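Local coordinates for pyrroline-5-carboxylate reductase catalytic N-terminal domain-containing protein (PDB 4HUJ), which is of unknown function but probably binds a dinucleotide cofactor through a Rossmann-type domain and may act as an oxidoreductase, at residues W104-V109 with L138-A142. Residues are numbered along the deposited sequence; the frame is centred on the assembly and turned at random.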
# COMPACT_ATOMS: atom_id res chain seq x y z
N TRP A 104 13.43 9.93 -5.54
CA TRP A 104 12.35 8.99 -5.81
C TRP A 104 11.83 9.09 -7.24
O TRP A 104 10.80 8.51 -7.58
CB TRP A 104 11.21 9.23 -4.82
CG TRP A 104 11.49 8.73 -3.44
CD1 TRP A 104 12.03 9.44 -2.40
CD2 TRP A 104 11.21 7.42 -2.94
NE1 TRP A 104 12.12 8.64 -1.28
CE2 TRP A 104 11.62 7.40 -1.58
CE3 TRP A 104 10.66 6.26 -3.50
CZ2 TRP A 104 11.50 6.26 -0.78
CZ3 TRP A 104 10.54 5.13 -2.70
CH2 TRP A 104 10.96 5.14 -1.36
N GLY A 105 12.56 9.82 -8.08
CA GLY A 105 12.18 9.99 -9.49
C GLY A 105 11.87 8.68 -10.19
O GLY A 105 12.61 7.70 -10.08
N GLY A 106 10.74 8.66 -10.91
CA GLY A 106 10.33 7.50 -11.68
C GLY A 106 9.63 6.41 -10.88
O GLY A 106 9.23 5.38 -11.42
N GLN A 107 9.47 6.64 -9.58
CA GLN A 107 8.85 5.65 -8.71
C GLN A 107 7.46 6.10 -8.26
O GLN A 107 7.17 7.30 -8.19
CB GLN A 107 9.71 5.38 -7.48
CG GLN A 107 11.09 4.81 -7.78
CD GLN A 107 11.89 4.54 -6.53
OE1 GLN A 107 11.68 3.52 -5.86
NE2 GLN A 107 12.80 5.44 -6.20
N ILE A 108 6.62 5.11 -7.96
CA ILE A 108 5.32 5.34 -7.36
C ILE A 108 5.40 4.86 -5.92
O ILE A 108 5.86 3.75 -5.66
CB ILE A 108 4.20 4.58 -8.11
CG1 ILE A 108 3.99 5.19 -9.49
CG2 ILE A 108 2.88 4.59 -7.31
CD1 ILE A 108 3.14 4.32 -10.41
N VAL A 109 4.94 5.71 -5.00
CA VAL A 109 4.82 5.34 -3.59
C VAL A 109 3.33 5.24 -3.27
O VAL A 109 2.58 6.17 -3.53
CB VAL A 109 5.53 6.36 -2.68
CG1 VAL A 109 5.16 6.15 -1.20
CG2 VAL A 109 7.04 6.26 -2.86
N LEU A 138 7.71 13.77 2.17
CA LEU A 138 8.83 12.94 2.61
C LEU A 138 9.43 12.09 1.48
O LEU A 138 10.51 11.51 1.64
CB LEU A 138 8.40 12.02 3.77
CG LEU A 138 7.90 12.67 5.06
CD1 LEU A 138 7.27 11.61 5.95
CD2 LEU A 138 9.01 13.41 5.80
N VAL A 139 8.72 12.02 0.36
CA VAL A 139 9.21 11.30 -0.83
C VAL A 139 9.22 12.20 -2.09
O VAL A 139 8.53 11.90 -3.07
CB VAL A 139 8.44 9.97 -1.09
CG1 VAL A 139 8.81 8.92 -0.04
CG2 VAL A 139 6.93 10.19 -1.11
N PRO A 140 10.01 13.30 -2.07
CA PRO A 140 10.02 14.20 -3.22
C PRO A 140 10.47 13.48 -4.48
O PRO A 140 11.39 12.66 -4.44
CB PRO A 140 11.04 15.28 -2.82
CG PRO A 140 11.94 14.59 -1.85
CD PRO A 140 11.03 13.68 -1.07
N GLY A 141 9.80 13.76 -5.59
CA GLY A 141 10.09 13.08 -6.84
C GLY A 141 9.18 11.89 -7.09
O GLY A 141 8.95 11.52 -8.24
N ALA A 142 8.65 11.29 -6.02
CA ALA A 142 7.74 10.15 -6.16
C ALA A 142 6.34 10.61 -6.54
O ALA A 142 5.90 11.69 -6.13
CB ALA A 142 7.69 9.35 -4.86
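W104 lays its indole against V139, whose CG1 methyl sits over one face of the ring, 3.7 Å from the centroid of the five-membered ring and 22° off its normal: a CH-pi contact displaced toward the rim. CG stands anti to the carbonyl carbon of W104 (chi1 -75°), which carries the ring over V139, the first residue of the other turn. At the root of the side chain, CB of W104 packs 3.5 Å from CB of A142, while O of P140 comes up at the ring edge. The W104 side chain also touches V98 of helix 94-98 and V85 of strand 84-88. Replacing this tryptophan by an alanine is likely to open a gap beside V139 and take the aromatic face away from its CG1 methyl. W104 to Q107 and V139 to A142 are both type II turns; G105 passes G141 where a side chain on G141 would crowd N of G105. Beyond the turn, O of Q107 takes a CA-H...O contact from A142, CA to O 3.5 Å. V109 then sends CG2 to within 3.7 Å of CB of A142. Here strand 108-111 starts beside strand 143-147, parallel to it, Q107 and V109 both bonding to K143 through the backbone. Across the contact the side chains meet through apolar surfaces, with one weak CA-H...O contact between backbones, so the fit rests on shape and dispersion.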